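PDB 1VQZ: lipoate-protein ligase, putative from Streptococcus pneumoniae, which is a putative member of the lipoate-protein ligase family, with a ligase A/B-type catalytic domain and a C-terminal domain of the bacterial lipoate-protein ligase type. Local coordinates for residues I264-G269 and A328-E333; D302-V307 and L315-T320; F292-V297 and I323-A328; K254-N259 and E272-V277. All blocks are in the same frame, centred on the assembly; numbering follows the deposited sequence.

Contact 1 (I264-G269 and A328-E333); sequences IKFTSG and AGISRE
Ile330 lays its CG2 methyl over one face of the Phe266 ring, 4.1 Å from the centroid and 18° off the ring normal, in a CH-pi contact displaced toward the rim near CD2. The two side chains cross at about a right angle. Ile264 CG2 sits against the opposite face, so the ring is held between two isoleucine methyls. Chi1 of -47° sets Ile330 CG1 beside the backbone nitrogen and leaves CG2 for the ring; CG1 and CD1 then run along the turn. CG1 lies 3.9 Å from Ser268 CB, and CD1 lies 3.9 Å from Gly269 O. Phe266 and Ile330 also touch Glu334 and Ile335 of helix 332-339.

The turn is the tight end of a beta hairpin. Strands 260-266 and 269-278 are joined by a type I turn from Phe266 to Gly269, closed by Phe266 N to Gly269 O at 2.9 Å and Gly269 N to Phe266 O at 3.1 Å. Helix 332-339 begins just after Ser331. Ser331 is its N-cap, with OG capping a backbone N just past the segment, and its own N bonds Glu334 OE1, as in a capping box.

Polar contact between the segments runs through water rather than direct hydrogen bonds. Gly329 O receives two of these waters: one accepts from Ser268 N, at 2.9 Å, and the other lies 2.7 Å from Ser268 OG. A third water donates to both Ser268 O and Ala328 O. The Ser268 CB approaches Ala328 O to 3.3 Å beside these bridges.

Contact 2 (D302-V307 and L315-T320); sequences DVLRGV and LKALKT
Two short consecutive helices of the C-terminal domain, 298-304 and 311-318, pack where Val303 and Leu304 meet Ala317 and Leu318. Ala317 CB points toward the first helix and is met by Leu304 CD2 at 3.9 Å and Val307 CG2 at 4.1 Å. In Leu304, chi1 of -74° sets CG beside the backbone nitrogen; CD1 continues the extended chain while CD2, the other branch, turns to Ala317 CB. Leu304 CD2 also lies 4.3 Å from Leu318 CD2, and beyond it Leu304 and Leu318 go on to touch Val339 and Ile335 of helix 332-339.

At the other end of the row, Val303 CG2 approaches Thr320 OG1 to 3.7 Å. That hydroxyl is already engaged: Thr320 OG1 donates in the carbonyl plane to a lone pair of Ala317 O, at 2.6 Å, and Thr320 N bonds the same oxygen at 3.0 Å. Behind the first helix end, Arg305 NH1 holds Asp302 OD1 in a salt bridge of 2.7 Å, while its NE reaches Asp284. A type II turn from Leu304 to Val307, with Gly306 at positive phi, brings Val307 back to face Ala317.

No hydrogen bond joins the two segments. Methyls make the cross-contact, two of their nearest partners being oxygens, while Arg305 pairs with its aspartates away from it. The fit thus rests on the shapes of small apolar groups, with the Val303-Thr320 end at the surface.

Contact 3 (F292-V297 and I323-A328); sequences FGIEDV and ITRYFA. With EDO (1,2-ethanediol), chain S.
Arg325 grips Glu295 side-on with NE and NH2, both on the single oxygen OE2: NE at 2.9 Å, on the anti lone pair, and NH2 at 3.1 Å, from above the carboxylate plane. Two bends in the arginine chain, at chi2 and chi3, curl the guanidinium back to the acid; the carboxylate and guanidinium planes stand 80° apart. Ile294 CG2 lies over one guanidinium face, and Tyr150 makes a cation-pi contact. Waters join each oxygen of the Glu295 carboxylate to Tyr326 OH.

Backbone bonds pair the segments on either side of Gly293. Ala328 N donates to Phe292 O at 2.7 Å, almost straight, and Glu295 N to Arg325 O at 3.1 Å. Between them Gly293 CA comes to 3.3 Å from Tyr326 O, a CA-H...O contact.

These two loops of the C-terminal domain lie against strand 141-151 of the eight-stranded sheet. Phe292 and Ile294 touch that strand, and Gly293 O accepts from Arg57.

Apolar contact is tight at Val297 CG2, 3.3 Å from Phe327 CZ, while Tyr326 CE1 meets Glu295 CB at 3.7 Å. Asp296 OD1 caps Ala298 N and accepts from O1 of a 1,2-ethanediol molecule, at 2.7 Å.

Contact 4 (K254-N259 and E272-V277); sequences KSPEFN and EVFANV
Asn259 and Phe258 both hold CG between backbone nitrogen and carbonyl carbon, with chi1 of 56° and 69°, a setting that turns the amide and the ring onto segment 272-277 of strand 269-278. The Asn259 amide lies along Val277 and bonds its backbone twice: OD1 accepts from Val277 N at 2.8 Å, and ND2 donates to Val277 O at 2.8 Å. Both bonds are nearly straight, and Val277 O lies close to the amide plane. The paired bonds fix the rotation of the amide, with oxygen and nitrogen each set by its partner. A more bent bond runs from Asn259 N to Ala275 O, 3.0 Å long, with the donor tilted from the carbonyl plane.

Strand 260-266 starts at the next residue and runs antiparallel to strand 269-278. Val260 pairs with Ala275, and the Asn259 side chain bonds Val277 much as a backbone group would, continuing the pairing just before the strand begins.

Farther back, Phe258 and Phe274 form a T-shaped pair. Phe274 turns its edge to the Phe258 face, with CD2 standing 3.5 Å above the middle of that ring; the centroids are 4.8 Å apart and the planes 70° from each other. The Pro256 side chain crosses that of Phe274 at about a right angle, its CG 3.6 Å from Phe274 CB. Tyr288, from strand 281-289, also meets Phe274.

Asn276 puts CB 3.6 Å from Glu257 O, while its ND2 is bonded to Gln283. One water donates to both Glu257 O and Phe274 O, bridging the loop to the strand.

All four contacts belong to the C-terminal domain, and none is fully buried. Contact 3 lies nearest the chain centre, about 12 Å away, and contact 2 farthest, about 26 Å. Contacts 1 and 3 share Ala328 and one water. Contact 4 holds the loop leading into strand 260-266, contact 1 the far end of that strand and the turn after it. Contact 2 meets contact 1 where Arg332 NE approaches Leu318 O (3.0 Å, a probable hydrogen bond). The chemistry varies with place: contact 2, between helices, is apolar; contact 1 joins a CH-pi contact to water bridges; contact 3, beside the larger sheet, has a salt bridge and backbone bonds; contact 4 has amide-to-backbone bonds and a ring pair.

Contact 1 (I264-G269 and A328-E333)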
loop_
_atom_site.group_PDB
_atom_site.type_symbol
_atom_site.label_atom_id
_atom_site.label_comp_id
_atom_site.label_asym_id
_atom_site.label_seq_id
_atom_site.Cartn_x
_atom_site.Cartn_y
_atom_site.Cartn_z
ATOM N N ILE A 264 -9.141 12.681 13.961
ATOM C CA ILE A 264 -9.888 13.504 13.011
ATOM C C ILE A 264 -9.919 12.756 11.711
ATOM O O ILE A 264 -8.913 12.168 11.286
ATOM C CB ILE A 264 -9.301 14.956 12.824
ATOM C CG1 ILE A 264 -9.408 15.741 14.133
ATOM C CG2 ILE A 264 -10.106 15.728 11.798
ATOM C CD1 ILE A 264 -8.678 17.098 14.162
ATOM N N LYS A 265 -11.095 12.775 11.099
ATOM C CA LYS A 265 -11.329 12.188 9.768
ATOM C C LYS A 265 -11.429 13.327 8.772
ATOM O O LYS A 265 -12.300 14.215 8.898
ATOM C CB LYS A 265 -12.598 11.381 9.815
ATOM C CG LYS A 265 -12.925 10.567 8.622
ATOM C CD LYS A 265 -14.179 9.679 8.917
ATOM C CE LYS A 265 -14.097 8.945 10.318
ATOM N NZ LYS A 265 -14.977 7.726 10.454
ATOM N N PHE A 266 -10.445 13.360 7.879
ATOM C CA PHE A 266 -10.394 14.291 6.775
ATOM C C PHE A 266 -10.821 13.542 5.492
ATOM O O PHE A 266 -10.885 12.320 5.461
ATOM C CB PHE A 266 -9.003 14.876 6.610
ATOM C CG PHE A 266 -8.460 15.564 7.844
ATOM C CD1 PHE A 266 -8.811 16.853 8.145
ATOM C CD2 PHE A 266 -7.552 14.905 8.678
ATOM C CE1 PHE A 266 -8.294 17.512 9.295
ATOM C CE2 PHE A 266 -7.040 15.526 9.798
ATOM C CZ PHE A 266 -7.413 16.860 10.112
ATOM N N THR A 267 -11.118 14.308 4.461
ATOM C CA THR A 267 -11.528 13.776 3.168
ATOM C C THR A 267 -10.500 12.807 2.632
ATOM O O THR A 267 -10.854 11.767 2.136
ATOM C CB THR A 267 -11.686 14.913 2.121
ATOM O OG1 THR A 267 -12.666 15.839 2.583
ATOM C CG2 THR A 267 -12.128 14.353 0.779
ATOM N N SER A 268 -9.230 13.141 2.775
ATOM C CA SER A 268 -8.153 12.308 2.235
ATOM C C SER A 268 -7.554 11.360 3.293
ATOM O O SER A 268 -6.524 10.733 3.088
ATOM C CB SER A 268 -7.090 13.217 1.603
ATOM O OG SER A 268 -7.626 13.820 0.454
ATOM N N GLY A 269 -8.230 11.202 4.408
ATOM C CA GLY A 269 -7.789 10.217 5.376
ATOM C C GLY A 269 -8.084 10.561 6.812
ATOM O O GLY A 269 -8.139 11.703 7.226
ATOM N N ALA A 328 -0.950 12.842 1.759
ATOM C CA ALA A 328 -1.474 13.354 0.486
ATOM C C ALA A 328 -2.907 13.887 0.683
ATOM O O ALA A 328 -3.775 13.212 1.271
ATOM C CB ALA A 328 -1.421 12.271 -0.616
ATOM N N GLY A 329 -3.113 15.123 0.257
ATOM C CA GLY A 329 -4.399 15.798 0.332
ATOM C C GLY A 329 -4.810 16.388 1.658
ATOM O O GLY A 329 -5.944 16.878 1.808
ATOM N N ILE A 330 -3.908 16.369 2.623
ATOM C CA ILE A 330 -4.163 16.937 3.949
ATOM C C ILE A 330 -3.108 17.981 4.255
ATOM O O ILE A 330 -1.915 17.737 4.051
ATOM C CB ILE A 330 -4.170 15.829 5.039
ATOM C CG1 ILE A 330 -5.029 14.647 4.582
ATOM C CG2 ILE A 330 -4.685 16.398 6.408
ATOM C CD1 ILE A 330 -5.044 13.467 5.574
ATOM N N SER A 331 -3.566 19.138 4.732
ATOM C CA SER A 331 -2.717 20.312 4.952
ATOM C C SER A 331 -1.976 20.265 6.272
ATOM O O SER A 331 -2.343 19.492 7.198
ATOM C CB SER A 331 -3.535 21.608 4.845
ATOM O OG SER A 331 -4.358 21.857 5.969
ATOM N N ARG A 332 -0.950 21.117 6.372
ATOM C CA ARG A 332 -0.199 21.283 7.627
ATOM C C ARG A 332 -1.089 21.785 8.757
ATOM O O ARG A 332 -0.961 21.351 9.898
ATOM C CB ARG A 332 0.971 22.251 7.449
ATOM C CG ARG A 332 2.089 21.703 6.580
ATOM C CD ARG A 332 3.135 22.782 6.242
ATOM N NE ARG A 332 4.178 22.225 5.384
ATOM C CZ ARG A 332 4.062 22.097 4.066
ATOM N NH1 ARG A 332 2.976 22.562 3.451
ATOM N NH2 ARG A 332 5.045 21.557 3.354
ATOM N N GLU A 333 -1.989 22.696 8.406
ATOM C CA GLU A 333 -2.967 23.248 9.338
ATOM C C GLU A 333 -3.879 22.141 9.855
ATOM O O GLU A 333 -4.211 22.105 11.036
ATOM C CB GLU A 333 -3.804 24.346 8.691
ATOM C CG GLU A 333 -3.076 25.627 8.420
ATOM C CD GLU A 333 -2.180 25.585 7.200
ATOM O OE1 GLU A 333 -2.189 24.609 6.426
ATOM O OE2 GLU A 333 -1.467 26.570 7.020
HETATM O O HOH W 1 -4.046 10.924 2.114
HETATM O O HOH W 2 -8.270 15.893 3.220
HETATM O O HOH W 3 -8.163 16.460 -0.025
#

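Contact 2 (D302-V307 and L315-T320)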
loop_
_atom_site.group_PDB
_atom_site.type_symbol
_atom_site.label_atom_id
_atom_site.label_comp_id
_atom_site.label_asym_id
_atom_site.label_seq_id
_atom_site.Cartn_x
_atom_site.Cartn_y
_atom_site.Cartn_z
ATOM N N ASP A 302 9.197 12.551 14.045
ATOM C CA ASP A 302 10.542 12.961 14.468
ATOM C C ASP A 302 10.686 14.478 14.620
ATOM O O ASP A 302 11.321 14.944 15.557
ATOM C CB ASP A 302 11.603 12.413 13.530
ATOM C CG ASP A 302 11.782 10.895 13.649
ATOM O OD1 ASP A 302 11.238 10.253 14.589
ATOM O OD2 ASP A 302 12.463 10.344 12.772
ATOM N N VAL A 303 10.054 15.227 13.732
ATOM C CA VAL A 303 10.117 16.677 13.743
ATOM C C VAL A 303 9.251 17.257 14.850
ATOM O O VAL A 303 9.463 18.380 15.253
ATOM C CB VAL A 303 9.760 17.315 12.341
ATOM C CG1 VAL A 303 8.291 17.231 11.994
ATOM C CG2 VAL A 303 10.167 18.792 12.296
ATOM N N LEU A 304 8.292 16.492 15.367
ATOM C CA LEU A 304 7.374 17.031 16.375
ATOM C C LEU A 304 7.832 16.779 17.797
ATOM O O LEU A 304 7.423 17.470 18.728
ATOM C CB LEU A 304 5.960 16.485 16.158
ATOM C CG LEU A 304 5.209 17.098 14.959
ATOM C CD1 LEU A 304 3.857 16.501 14.827
ATOM C CD2 LEU A 304 5.109 18.632 14.988
ATOM N N ARG A 305 8.668 15.764 17.947
ATOM C CA ARG A 305 9.260 15.409 19.218
ATOM C C ARG A 305 10.082 16.593 19.783
ATOM O O ARG A 305 10.903 17.149 19.094
ATOM C CB ARG A 305 10.118 14.153 19.047
ATOM C CG ARG A 305 9.966 13.164 20.154
ATOM C CD ARG A 305 10.713 11.878 19.878
ATOM N NE ARG A 305 9.845 10.838 19.340
ATOM C CZ ARG A 305 9.905 10.329 18.113
ATOM N NH1 ARG A 305 10.795 10.773 17.222
ATOM N NH2 ARG A 305 9.045 9.382 17.784
ATOM N N GLY A 306 9.781 16.991 21.021
ATOM C CA GLY A 306 10.414 18.127 21.694
ATOM C C GLY A 306 9.788 19.478 21.369
ATOM O O GLY A 306 10.194 20.514 21.906
ATOM N N VAL A 307 8.829 19.498 20.455
ATOM C CA VAL A 307 8.087 20.738 20.170
ATOM C C VAL A 307 7.067 21.041 21.289
ATOM O O VAL A 307 6.491 20.131 21.902
ATOM C CB VAL A 307 7.422 20.666 18.782
ATOM C CG1 VAL A 307 6.579 21.908 18.466
ATOM C CG2 VAL A 307 8.518 20.479 17.705
ATOM N N LEU A 315 2.488 23.753 14.147
ATOM C CA LEU A 315 2.358 24.217 12.760
ATOM C C LEU A 315 3.694 24.694 12.178
ATOM O O LEU A 315 4.073 24.326 11.047
ATOM C CB LEU A 315 1.300 25.324 12.657
ATOM C CG LEU A 315 1.014 25.771 11.214
ATOM C CD1 LEU A 315 0.624 24.601 10.299
ATOM C CD2 LEU A 315 -0.046 26.865 11.163
ATOM N N LYS A 316 4.390 25.523 12.945
ATOM C CA LYS A 316 5.712 26.027 12.567
ATOM C C LYS A 316 6.689 24.878 12.219
ATOM O O LYS A 316 7.377 24.902 11.204
ATOM C CB LYS A 316 6.243 26.916 13.697
ATOM C CG LYS A 316 7.355 27.801 13.327
ATOM C CD LYS A 316 7.391 29.091 14.165
ATOM C CE LYS A 316 8.660 29.909 13.847
ATOM N NZ LYS A 316 8.492 31.394 14.105
ATOM N N ALA A 317 6.687 23.835 13.040
ATOM C CA ALA A 317 7.495 22.646 12.798
ATOM C C ALA A 317 7.080 21.942 11.502
ATOM O O ALA A 317 7.931 21.467 10.689
ATOM C CB ALA A 317 7.389 21.646 13.989
ATOM N N LEU A 318 5.786 21.882 11.271
ATOM C CA LEU A 318 5.300 21.200 10.085
ATOM C C LEU A 318 5.658 21.946 8.792
ATOM O O LEU A 318 5.787 21.328 7.705
ATOM C CB LEU A 318 3.814 20.946 10.176
ATOM C CG LEU A 318 3.338 19.917 11.220
ATOM C CD1 LEU A 318 1.790 19.944 11.248
ATOM C CD2 LEU A 318 3.842 18.530 10.891
ATOM N N LYS A 319 5.783 23.264 8.886
ATOM C CA LYS A 319 6.214 24.088 7.738
ATOM C C LYS A 319 7.725 23.987 7.466
ATOM O O LYS A 319 8.214 24.667 6.565
ATOM C CB LYS A 319 5.819 25.564 7.903
ATOM C CG LYS A 319 4.391 25.759 8.321
ATOM C CD LYS A 319 3.812 27.097 8.179
ATOM C CE LYS A 319 3.009 27.215 6.879
ATOM N NZ LYS A 319 2.110 26.017 6.614
ATOM N N THR A 320 8.454 23.158 8.216
ATOM C CA THR A 320 9.875 22.885 7.937
ATOM C C THR A 320 10.065 21.575 7.150
ATOM O O THR A 320 11.195 21.156 6.897
ATOM C CB THR A 320 10.752 22.828 9.208
ATOM O OG1 THR A 320 10.404 21.676 9.979
ATOM C CG2 THR A 320 10.595 24.059 10.040
#

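Contact 3 (F292-V297 and I323-A328)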
loop_
_atom_site.group_PDB
_atom_site.type_symbol
_atom_site.label_atom_id
_atom_site.label_comp_id
_atom_site.label_asym_id
_atom_site.label_seq_id
_atom_site.Cartn_x
_atom_site.Cartn_y
_atom_site.Cartn_z
ATOM N N PHE A 292 -2.600 8.473 2.950
ATOM C CA PHE A 292 -1.537 7.966 2.126
ATOM C C PHE A 292 -0.417 8.961 2.045
ATOM O O PHE A 292 -0.649 10.111 1.778
ATOM C CB PHE A 292 -2.019 7.691 0.707
ATOM C CG PHE A 292 -0.917 7.279 -0.178
ATOM C CD1 PHE A 292 -0.437 5.963 -0.124
ATOM C CD2 PHE A 292 -0.248 8.211 -0.967
ATOM C CE1 PHE A 292 0.641 5.579 -0.887
ATOM C CE2 PHE A 292 0.848 7.820 -1.752
ATOM C CZ PHE A 292 1.290 6.505 -1.690
ATOM N N GLY A 293 0.814 8.473 2.209
ATOM C CA GLY A 293 2.008 9.224 1.938
ATOM C C GLY A 293 3.009 8.252 1.361
ATOM O O GLY A 293 3.055 7.048 1.723
ATOM N N ILE A 294 3.827 8.764 0.471
ATOM C CA ILE A 294 4.852 7.936 -0.213
ATOM C C ILE A 294 5.949 7.470 0.750
ATOM O O ILE A 294 6.522 6.406 0.563
ATOM C CB ILE A 294 5.504 8.701 -1.392
ATOM C CG1 ILE A 294 4.522 8.872 -2.538
ATOM C CG2 ILE A 294 6.687 7.940 -1.941
ATOM C CD1 ILE A 294 4.929 10.009 -3.468
ATOM N N GLU A 295 6.245 8.298 1.743
ATOM C CA GLU A 295 7.229 8.040 2.813
ATOM C C GLU A 295 6.557 7.902 4.149
ATOM O O GLU A 295 5.528 8.505 4.388
ATOM C CB GLU A 295 8.270 9.162 2.931
ATOM C CG GLU A 295 8.990 9.394 1.660
ATOM C CD GLU A 295 10.268 10.194 1.822
ATOM O OE1 GLU A 295 11.179 9.736 2.518
ATOM O OE2 GLU A 295 10.375 11.235 1.180
ATOM N N ASP A 296 7.189 7.081 4.985
ATOM C CA ASP A 296 6.788 6.753 6.364
ATOM C C ASP A 296 6.587 8.009 7.246
ATOM O O ASP A 296 7.428 8.904 7.277
ATOM C CB ASP A 296 7.861 5.873 6.980
ATOM C CG ASP A 296 7.366 5.065 8.150
ATOM O OD1 ASP A 296 7.012 5.650 9.180
ATOM O OD2 ASP A 296 7.372 3.820 8.037
ATOM N N VAL A 297 5.466 8.028 7.946
ATOM C CA VAL A 297 5.068 9.118 8.852
ATOM C C VAL A 297 6.033 9.294 10.049
ATOM O O VAL A 297 5.996 10.319 10.727
ATOM C CB VAL A 297 3.547 8.984 9.297
ATOM C CG1 VAL A 297 3.383 8.033 10.433
ATOM C CG2 VAL A 297 2.968 10.312 9.671
ATOM N N ILE A 323 5.042 18.271 3.506
ATOM C CA ILE A 323 3.940 17.552 4.102
ATOM C C ILE A 323 3.345 16.569 3.098
ATOM O O ILE A 323 2.780 15.508 3.497
ATOM C CB ILE A 323 2.825 18.521 4.650
ATOM C CG1 ILE A 323 1.900 17.805 5.636
ATOM C CG2 ILE A 323 2.013 19.136 3.510
ATOM C CD1 ILE A 323 2.538 17.487 6.997
ATOM N N THR A 324 3.504 16.891 1.815
ATOM C CA THR A 324 2.895 16.099 0.748
ATOM C C THR A 324 3.544 14.729 0.601
ATOM O O THR A 324 2.925 13.805 0.026
ATOM C CB THR A 324 2.901 16.839 -0.611
ATOM O OG1 THR A 324 4.246 16.996 -1.132
ATOM C CG2 THR A 324 2.271 18.190 -0.404
ATOM N N ARG A 325 4.741 14.558 1.177
ATOM C CA ARG A 325 5.394 13.246 1.153
ATOM C C ARG A 325 4.743 12.321 2.129
ATOM O O ARG A 325 4.911 11.121 1.997
ATOM C CB ARG A 325 6.876 13.362 1.482
ATOM C CG ARG A 325 7.675 14.270 0.532
ATOM C CD ARG A 325 7.781 13.637 -0.843
ATOM N NE ARG A 325 8.745 12.537 -0.868
ATOM C CZ ARG A 325 9.001 11.771 -1.931
ATOM N NH1 ARG A 325 8.366 11.961 -3.089
ATOM N NH2 ARG A 325 9.919 10.824 -1.843
ATOM N N TYR A 326 4.018 12.873 3.104
ATOM C CA TYR A 326 3.518 12.091 4.272
ATOM C C TYR A 326 2.002 11.953 4.339
ATOM O O TYR A 326 1.477 10.892 4.778
ATOM C CB TYR A 326 4.068 12.718 5.560
ATOM C CG TYR A 326 5.572 12.804 5.509
ATOM C CD1 TYR A 326 6.350 11.645 5.580
ATOM C CD2 TYR A 326 6.209 14.026 5.308
ATOM C CE1 TYR A 326 7.727 11.716 5.499
ATOM C CE2 TYR A 326 7.581 14.123 5.219
ATOM C CZ TYR A 326 8.336 12.972 5.291
ATOM O OH TYR A 326 9.681 13.054 5.153
ATOM N N PHE A 327 1.301 13.036 3.999
ATOM C CA PHE A 327 -0.171 13.071 4.043
ATOM C C PHE A 327 -0.708 13.672 2.760
ATOM O O PHE A 327 -0.860 14.871 2.650
ATOM C CB PHE A 327 -0.714 13.854 5.251
ATOM C CG PHE A 327 -0.116 13.468 6.591
ATOM C CD1 PHE A 327 0.998 14.133 7.092
ATOM C CD2 PHE A 327 -0.722 12.531 7.392
ATOM C CE1 PHE A 327 1.527 13.812 8.359
ATOM C CE2 PHE A 327 -0.217 12.215 8.621
ATOM C CZ PHE A 327 0.934 12.850 9.108
ATOM N N ALA A 328 -0.950 12.842 1.759
ATOM C CA ALA A 328 -1.474 13.354 0.486
ATOM C C ALA A 328 -2.907 13.887 0.683
ATOM O O ALA A 328 -3.775 13.212 1.271
ATOM C CB ALA A 328 -1.421 12.271 -0.616
HETATM C C1 EDO S . 5.835 3.002 11.657
HETATM O O1 EDO S . 6.344 4.384 11.467
HETATM C C2 EDO S . 4.765 2.453 10.683
HETATM O O2 EDO S . 4.739 1.031 10.361
HETATM O O HOH W 1 -4.046 10.924 2.114
HETATM O O HOH W 4 2.938 11.270 -0.693
HETATM O O HOH W 5 2.831 8.580 5.570
HETATM O O HOH W 6 10.962 10.887 4.974
HETATM O O HOH W 7 10.936 13.655 2.556
#

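Contact 4 (K254-N259 and E272-V277)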
loop_
_atom_site.group_PDB
_atom_site.type_symbol
_atom_site.label_atom_id
_atom_site.label_comp_id
_atom_site.label_asym_id
_atom_site.label_seq_id
_atom_site.Cartn_x
_atom_site.Cartn_y
_atom_site.Cartn_z
ATOM N N LYS A 254 2.221 -2.908 19.424
ATOM C CA LYS A 254 2.026 -2.394 20.763
ATOM C C LYS A 254 1.486 -0.969 20.771
ATOM O O LYS A 254 1.856 -0.139 19.954
ATOM C CB LYS A 254 3.344 -2.454 21.561
ATOM N N SER A 255 0.627 -0.687 21.736
ATOM C CA SER A 255 0.165 0.687 21.959
ATOM C C SER A 255 1.312 1.556 22.439
ATOM O O SER A 255 2.139 1.080 23.195
ATOM C CB SER A 255 -0.931 0.710 23.011
ATOM O OG SER A 255 -1.902 -0.278 22.718
ATOM N N PRO A 256 1.373 2.825 21.988
ATOM C CA PRO A 256 2.435 3.723 22.493
ATOM C C PRO A 256 2.155 4.273 23.885
ATOM O O PRO A 256 1.037 4.181 24.383
ATOM C CB PRO A 256 2.459 4.861 21.455
ATOM C CG PRO A 256 1.025 4.911 20.941
ATOM C CD PRO A 256 0.495 3.492 21.004
ATOM N N GLU A 257 3.169 4.844 24.513
ATOM C CA GLU A 257 2.943 5.613 25.719
ATOM C C GLU A 257 2.305 6.960 25.353
ATOM O O GLU A 257 2.799 7.660 24.479
ATOM C CB GLU A 257 4.258 5.798 26.493
ATOM C CG GLU A 257 4.885 4.468 26.959
ATOM C CD GLU A 257 3.951 3.665 27.857
ATOM O OE1 GLU A 257 3.424 4.252 28.832
ATOM O OE2 GLU A 257 3.740 2.456 27.580
ATOM N N PHE A 258 1.175 7.289 25.980
ATOM C CA PHE A 258 0.496 8.546 25.653
ATOM C C PHE A 258 -0.367 8.996 26.779
ATOM O O PHE A 258 -0.857 8.198 27.540
ATOM C CB PHE A 258 -0.345 8.440 24.367
ATOM C CG PHE A 258 -1.562 7.565 24.492
ATOM C CD1 PHE A 258 -1.461 6.182 24.366
ATOM C CD2 PHE A 258 -2.816 8.128 24.736
ATOM C CE1 PHE A 258 -2.592 5.368 24.464
ATOM C CE2 PHE A 258 -3.962 7.313 24.879
ATOM C CZ PHE A 258 -3.853 5.940 24.747
ATOM N N ASN A 259 -0.478 10.299 26.939
ATOM C CA ASN A 259 -1.449 10.856 27.846
ATOM C C ASN A 259 -2.424 11.715 27.060
ATOM O O ASN A 259 -3.287 12.341 27.646
ATOM C CB ASN A 259 -0.788 11.616 29.018
ATOM C CG ASN A 259 0.178 12.733 28.570
ATOM O OD1 ASN A 259 0.354 12.989 27.378
ATOM N ND2 ASN A 259 0.808 13.394 29.552
ATOM N N GLU A 272 -5.041 9.690 13.443
ATOM C CA GLU A 272 -5.138 9.384 14.865
ATOM C C GLU A 272 -3.785 9.599 15.519
ATOM O O GLU A 272 -2.795 9.007 15.120
ATOM C CB GLU A 272 -5.572 7.952 15.075
ATOM C CG GLU A 272 -5.958 7.625 16.548
ATOM C CD GLU A 272 -6.426 6.186 16.746
ATOM O OE1 GLU A 272 -5.945 5.280 16.010
ATOM O OE2 GLU A 272 -7.259 5.966 17.677
ATOM N N VAL A 273 -3.760 10.447 16.530
ATOM C CA VAL A 273 -2.522 10.863 17.159
ATOM C C VAL A 273 -2.467 10.452 18.621
ATOM O O VAL A 273 -3.312 10.822 19.424
ATOM C CB VAL A 273 -2.373 12.382 17.106
ATOM C CG1 VAL A 273 -1.051 12.800 17.806
ATOM C CG2 VAL A 273 -2.460 12.886 15.692
ATOM N N PHE A 274 -1.439 9.708 18.976
ATOM C CA PHE A 274 -1.200 9.373 20.379
ATOM C C PHE A 274 0.065 10.140 20.853
ATOM O O PHE A 274 1.172 9.839 20.431
ATOM C CB PHE A 274 -0.995 7.859 20.562
ATOM C CG PHE A 274 -2.183 7.013 20.176
ATOM C CD1 PHE A 274 -2.362 6.596 18.871
ATOM C CD2 PHE A 274 -3.085 6.579 21.133
ATOM C CE1 PHE A 274 -3.433 5.773 18.529
ATOM C CE2 PHE A 274 -4.174 5.776 20.791
ATOM C CZ PHE A 274 -4.331 5.371 19.470
ATOM N N ALA A 275 -0.109 11.113 21.732
ATOM C CA ALA A 275 1.020 11.944 22.198
ATOM C C ALA A 275 1.226 11.842 23.691
ATOM O O ALA A 275 0.249 11.855 24.463
ATOM C CB ALA A 275 0.806 13.367 21.818
ATOM N N ASN A 276 2.499 11.747 24.086
ATOM C CA ASN A 276 2.917 11.878 25.480
ATOM C C ASN A 276 3.518 13.265 25.686
ATOM O O ASN A 276 4.582 13.580 25.144
ATOM C CB ASN A 276 3.954 10.806 25.810
ATOM C CG ASN A 276 4.001 10.492 27.259
ATOM O OD1 ASN A 276 2.969 10.412 27.920
ATOM N ND2 ASN A 276 5.191 10.305 27.778
ATOM N N VAL A 277 2.794 14.087 26.450
ATOM C CA VAL A 277 3.103 15.490 26.662
ATOM C C VAL A 277 3.517 15.639 28.125
ATOM O O VAL A 277 2.774 15.250 29.047
ATOM C CB VAL A 277 1.887 16.396 26.350
ATOM C CG1 VAL A 277 2.189 17.886 26.715
ATOM C CG2 VAL A 277 1.456 16.266 24.884
HETATM O O HOH W 8 3.129 8.604 22.002
#